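Local atomic coordinates of extracellular ligand-binding receptor (Sphaerobacter thermophilus, PDB entry 4ZPJ), a protein that probably binds a small-molecule ligand outside the membrane as the substrate-binding component of an ABC transporter. Residues A174-A186 and A204-F216. Sequence-based numbering, arbitrary orientation.
Sequences ANGQYDAPAADYA and AGHEEMAAFRSRF. With ZN (zinc ion), chain G.
Gly176 lies almost against Glu208, their CA atoms 4.2 Å apart, and from there helix 180-186 runs beside helix 204-216 with N-to-C directions 35° apart and axes approaching to 7.9 Å. The near approach rests on small residues: a type II turn from Ala174 to Gln177 brings Gly176 CA to 3.7 Å from Ala211 CB, where a side chain on Gly176 would clash. Ala183 points its CB over the centre of one Phe212 face in a CH-pi contact; with CG anti to the backbone N (chi1 -163°), Phe212 turns that face to the alanine, while Ala183 O meets the edge of the Phe216 ring. At the turn, Asn175 ND2 donates a nearly straight bond (2.8 Å) to Glu207 OE1, in its own amide plane but from above the carboxylate. The Glu208 chain bends at chi2 (-95°), bringing OE1 within 2.5 Å of Asp179 OD2, so one acid is probably protonated; Ser284 OG is hydrogen-bonded to the same OD2. Two waters donate to buried Glu208 OE2. Further along, Arg215 packs CG on Ala180 CB (3.4 Å) and sends NE to the syn lone pair of Asp184 OD2 at 2.9 Å, a salt bridge; its NH1 holds Ser422 O. A leucine in its place would probably leave the Asp184 carboxylate without its cationic mate and the C-terminal segment less firmly tied. Helix 204-216, whose His206 binds zinc with Asp201, packs on parallel strands 194-200 and 222-229; helix 180-186 touches 194-200 through Ala186 but lies mainly against strand 390-401, in an alpha-beta-alpha order characteristic of a periplasmic binding protein lobe.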
loop_
_atom_site.group_PDB
_atom_site.type_symbol
_atom_site.label_atom_id
_atom_site.label_comp_id
_atom_site.label_asym_id
_atom_site.label_seq_id
_atom_site.Cartn_x
_atom_site.Cartn_y
_atom_site.Cartn_z
ATOM N N ALA A 174 1.847 -5.018 4.740
ATOM C CA ALA A 174 2.397 -6.258 4.166
ATOM C C ALA A 174 1.411 -6.685 3.070
ATOM O O ALA A 174 0.192 -6.525 3.261
ATOM C CB ALA A 174 2.514 -7.324 5.236
ATOM N N ASN A 175 1.885 -7.194 1.946
ATOM C CA ASN A 175 0.972 -7.624 0.873
ATOM C C ASN A 175 -0.194 -8.428 1.392
ATOM O O ASN A 175 -0.014 -9.361 2.159
ATOM C CB ASN A 175 1.699 -8.524 -0.132
ATOM C CG ASN A 175 2.671 -7.760 -0.964
ATOM O OD1 ASN A 175 2.399 -6.659 -1.326
ATOM N ND2 ASN A 175 3.819 -8.298 -1.168
ATOM N N GLY A 176 -1.361 -8.080 0.927
ATOM C CA GLY A 176 -2.587 -8.686 1.350
ATOM C C GLY A 176 -3.330 -8.015 2.505
ATOM O O GLY A 176 -4.500 -8.355 2.801
ATOM N N GLN A 177 -2.684 -7.090 3.189
ATOM C CA GLN A 177 -3.225 -6.586 4.474
ATOM C C GLN A 177 -4.505 -5.751 4.292
ATOM O O GLN A 177 -5.333 -5.744 5.167
ATOM C CB GLN A 177 -2.131 -5.780 5.219
ATOM C CG GLN A 177 -2.508 -5.173 6.557
ATOM C CD GLN A 177 -1.360 -4.474 7.289
ATOM O OE1 GLN A 177 -0.269 -4.446 6.794
ATOM N NE2 GLN A 177 -1.633 -3.896 8.480
ATOM N N TYR A 178 -4.656 -5.028 3.178
ATOM C CA TYR A 178 -5.852 -4.247 2.975
ATOM C C TYR A 178 -6.937 -5.024 2.218
ATOM O O TYR A 178 -8.100 -4.665 2.299
ATOM C CB TYR A 178 -5.555 -2.857 2.366
ATOM C CG TYR A 178 -4.888 -2.860 1.075
ATOM C CD1 TYR A 178 -5.609 -3.165 -0.077
ATOM C CD2 TYR A 178 -3.524 -2.568 0.956
ATOM C CE1 TYR A 178 -4.988 -3.226 -1.303
ATOM C CE2 TYR A 178 -2.908 -2.614 -0.267
ATOM C CZ TYR A 178 -3.662 -2.942 -1.402
ATOM O OH TYR A 178 -3.151 -2.989 -2.659
ATOM N N ASP A 179 -6.564 -6.131 1.577
ATOM C CA ASP A 179 -7.525 -7.031 0.980
ATOM C C ASP A 179 -8.106 -8.112 1.909
ATOM O O ASP A 179 -9.229 -8.569 1.706
ATOM C CB ASP A 179 -6.921 -7.649 -0.293
ATOM C CG ASP A 179 -6.716 -6.593 -1.383
ATOM O OD1 ASP A 179 -7.626 -5.700 -1.468
ATOM O OD2 ASP A 179 -5.671 -6.623 -2.125
ATOM N N ALA A 180 -7.372 -8.539 2.911
ATOM C CA ALA A 180 -7.815 -9.633 3.732
ATOM C C ALA A 180 -9.158 -9.336 4.411
ATOM O O ALA A 180 -9.994 -10.214 4.459
ATOM C CB ALA A 180 -6.770 -9.919 4.766
ATOM N N PRO A 181 -9.404 -8.101 4.879
ATOM C CA PRO A 181 -10.757 -7.850 5.508
ATOM C C PRO A 181 -11.922 -7.998 4.554
ATOM O O PRO A 181 -13.063 -8.239 4.995
ATOM C CB PRO A 181 -10.655 -6.392 6.030
ATOM C CG PRO A 181 -9.163 -6.213 6.239
ATOM C CD PRO A 181 -8.545 -6.905 5.021
ATOM N N ALA A 182 -11.638 -7.924 3.257
ATOM C CA ALA A 182 -12.679 -8.143 2.261
ATOM C C ALA A 182 -13.120 -9.569 2.243
ATOM O O ALA A 182 -14.239 -9.870 1.832
ATOM C CB ALA A 182 -12.218 -7.694 0.864
ATOM N N ALA A 183 -12.296 -10.464 2.748
ATOM C CA ALA A 183 -12.652 -11.867 2.824
ATOM C C ALA A 183 -13.599 -12.081 3.987
ATOM O O ALA A 183 -14.556 -12.846 3.871
ATOM C CB ALA A 183 -11.418 -12.709 3.020
ATOM N N ASP A 184 -13.345 -11.400 5.096
ATOM C CA ASP A 184 -14.348 -11.371 6.190
ATOM C C ASP A 184 -15.655 -10.806 5.716
ATOM O O ASP A 184 -16.690 -11.356 6.000
ATOM C CB ASP A 184 -13.842 -10.555 7.395
ATOM C CG ASP A 184 -12.623 -11.200 8.011
ATOM O OD1 ASP A 184 -12.751 -12.257 8.667
ATOM O OD2 ASP A 184 -11.514 -10.734 7.767
ATOM N N TYR A 185 -15.603 -9.694 5.002
ATOM C CA TYR A 185 -16.810 -9.091 4.482
ATOM C C TYR A 185 -17.558 -10.050 3.563
ATOM O O TYR A 185 -18.772 -10.138 3.626
ATOM C CB TYR A 185 -16.464 -7.835 3.697
ATOM C CG TYR A 185 -17.657 -6.994 3.351
ATOM C CD1 TYR A 185 -18.239 -6.158 4.306
ATOM C CD2 TYR A 185 -18.218 -7.051 2.088
ATOM C CE1 TYR A 185 -19.336 -5.377 3.994
ATOM C CE2 TYR A 185 -19.325 -6.292 1.767
ATOM C CZ TYR A 185 -19.893 -5.468 2.738
ATOM O OH TYR A 185 -20.986 -4.691 2.450
ATOM N N ALA A 186 -16.820 -10.760 2.714
ATOM C CA ALA A 186 -17.417 -11.721 1.762
ATOM C C ALA A 186 -18.178 -12.835 2.486
ATOM O O ALA A 186 -19.278 -13.242 2.058
ATOM C CB ALA A 186 -16.329 -12.343 0.899
ATOM N N ALA A 204 3.982 -10.679 -5.148
ATOM C CA ALA A 204 2.919 -9.943 -4.460
ATOM C C ALA A 204 1.549 -10.589 -4.692
ATOM O O ALA A 204 0.707 -10.645 -3.787
ATOM C CB ALA A 204 2.907 -8.489 -4.890
ATOM N N GLY A 205 1.396 -11.146 -5.899
ATOM C CA GLY A 205 0.211 -11.904 -6.292
ATOM C C GLY A 205 -0.017 -13.171 -5.477
ATOM O O GLY A 205 -1.106 -13.401 -4.947
ATOM N N HIS A 206 1.011 -13.998 -5.370
ATOM C CA HIS A 206 0.936 -15.111 -4.469
ATOM C C HIS A 206 0.607 -14.718 -3.033
ATOM O O HIS A 206 -0.207 -15.372 -2.409
ATOM C CB HIS A 206 2.223 -15.866 -4.506
ATOM C CG HIS A 206 2.390 -16.644 -5.770
ATOM N ND1 HIS A 206 1.628 -17.761 -6.043
ATOM C CD2 HIS A 206 3.186 -16.447 -6.844
ATOM C CE1 HIS A 206 1.976 -18.239 -7.222
ATOM N NE2 HIS A 206 2.907 -17.448 -7.730
ATOM N N GLU A 207 1.268 -13.679 -2.519
ATOM C CA GLU A 207 1.106 -13.272 -1.115
ATOM C C GLU A 207 -0.271 -12.720 -0.867
ATOM O O GLU A 207 -0.819 -12.949 0.217
ATOM C CB GLU A 207 2.174 -12.268 -0.699
ATOM C CG GLU A 207 3.603 -12.859 -0.735
ATOM C CD GLU A 207 4.697 -11.915 -0.247
ATOM O OE1 GLU A 207 4.403 -10.737 0.127
ATOM O OE2 GLU A 207 5.866 -12.373 -0.216
ATOM N N GLU A 208 -0.829 -11.982 -1.839
ATOM C CA GLU A 208 -2.231 -11.497 -1.756
ATOM C C GLU A 208 -3.267 -12.633 -1.785
ATOM O O GLU A 208 -4.281 -12.594 -1.053
ATOM C CB GLU A 208 -2.520 -10.585 -2.902
ATOM C CG GLU A 208 -1.794 -9.247 -2.846
ATOM C CD GLU A 208 -2.631 -8.106 -2.226
ATOM O OE1 GLU A 208 -3.864 -8.306 -2.006
ATOM O OE2 GLU A 208 -2.051 -6.996 -2.024
HETATM N N MSE A 209 -3.021 -13.651 -2.615
HETATM C CA MSE A 209 -3.911 -14.825 -2.649
HETATM C C MSE A 209 -3.884 -15.519 -1.299
HETATM O O MSE A 209 -4.935 -15.877 -0.734
HETATM C CB MSE A 209 -3.583 -15.803 -3.791
HETATM C CG MSE A 209 -4.113 -15.198 -5.077
HETATM SE SE MSE A 209 -4.074 -16.455 -6.604
HETATM C CE MSE A 209 -2.241 -17.094 -6.459
ATOM N N ALA A 210 -2.686 -15.687 -0.757
ATOM C CA ALA A 210 -2.507 -16.392 0.507
ATOM C C ALA A 210 -3.131 -15.663 1.662
ATOM O O ALA A 210 -3.643 -16.293 2.574
ATOM C CB ALA A 210 -1.024 -16.620 0.771
ATOM N N ALA A 211 -3.133 -14.335 1.622
ATOM C CA ALA A 211 -3.653 -13.562 2.721
ATOM C C ALA A 211 -5.169 -13.619 2.655
ATOM O O ALA A 211 -5.834 -13.745 3.674
ATOM C CB ALA A 211 -3.123 -12.136 2.668
ATOM N N PHE A 212 -5.708 -13.579 1.437
ATOM C CA PHE A 212 -7.136 -13.668 1.255
ATOM C C PHE A 212 -7.674 -15.027 1.681
ATOM O O PHE A 212 -8.663 -15.102 2.378
ATOM C CB PHE A 212 -7.543 -13.388 -0.181
ATOM C CG PHE A 212 -9.004 -13.072 -0.327
ATOM C CD1 PHE A 212 -9.953 -14.091 -0.412
ATOM C CD2 PHE A 212 -9.447 -11.745 -0.322
ATOM C CE1 PHE A 212 -11.296 -13.810 -0.530
ATOM C CE2 PHE A 212 -10.792 -11.456 -0.475
ATOM C CZ PHE A 212 -11.719 -12.491 -0.568
ATOM N N ARG A 213 -7.037 -16.081 1.191
ATOM C CA ARG A 213 -7.357 -17.459 1.552
ATOM C C ARG A 213 -7.393 -17.659 3.064
ATOM O O ARG A 213 -8.321 -18.270 3.624
ATOM C CB ARG A 213 -6.276 -18.383 0.993
ATOM C CG ARG A 213 -6.355 -19.810 1.489
ATOM C CD ARG A 213 -5.178 -20.675 1.034
ATOM N NE ARG A 213 -5.196 -20.974 -0.399
ATOM C CZ ARG A 213 -5.913 -21.941 -0.975
ATOM N NH1 ARG A 213 -5.836 -22.128 -2.293
ATOM N NH2 ARG A 213 -6.703 -22.727 -0.249
ATOM N N SER A 214 -6.335 -17.199 3.704
ATOM C CA SER A 214 -6.165 -17.378 5.139
ATOM C C SER A 214 -7.341 -16.807 5.917
ATOM O O SER A 214 -7.933 -17.513 6.714
ATOM C CB SER A 214 -4.861 -16.721 5.579
ATOM O OG SER A 214 -4.760 -16.705 6.978
ATOM N N ARG A 215 -7.725 -15.567 5.657
ATOM C CA ARG A 215 -8.895 -15.003 6.331
ATOM C C ARG A 215 -10.182 -15.655 5.929
ATOM O O ARG A 215 -11.104 -15.758 6.744
ATOM C CB ARG A 215 -9.101 -13.517 6.029
ATOM C CG ARG A 215 -8.043 -12.558 6.486
ATOM C CD ARG A 215 -7.883 -12.497 7.980
ATOM N NE ARG A 215 -9.072 -12.054 8.677
ATOM C CZ ARG A 215 -9.092 -11.808 9.985
ATOM N NH1 ARG A 215 -7.992 -11.968 10.696
ATOM N NH2 ARG A 215 -10.221 -11.418 10.587
ATOM N N PHE A 216 -10.298 -16.048 4.650
ATOM C CA PHE A 216 -11.580 -16.569 4.178
ATOM C C PHE A 216 -11.700 -17.898 4.799
ATOM O O PHE A 216 -12.784 -18.282 5.208
ATOM C CB PHE A 216 -11.667 -16.580 2.632
ATOM C CG PHE A 216 -13.032 -16.922 2.062
ATOM C CD1 PHE A 216 -14.114 -16.117 2.284
ATOM C CD2 PHE A 216 -13.204 -18.042 1.265
ATOM C CE1 PHE A 216 -15.374 -16.431 1.763
ATOM C CE2 PHE A 216 -14.443 -18.374 0.714
ATOM C CZ PHE A 216 -15.534 -17.565 0.963
HETATM ZN ZN ZN G . 3.950 -17.874 -9.571
HETATM O O HOH W 1 0.144 -5.873 -2.558
HETATM O O HOH W 2 -3.663 -5.852 0.412
HETATM O O HOH W 3 -11.494 -14.316 9.228
HETATM O O HOH W 4 5.816 -16.667 -9.293
HETATM O O HOH W 5 2.810 -19.358 -10.267
#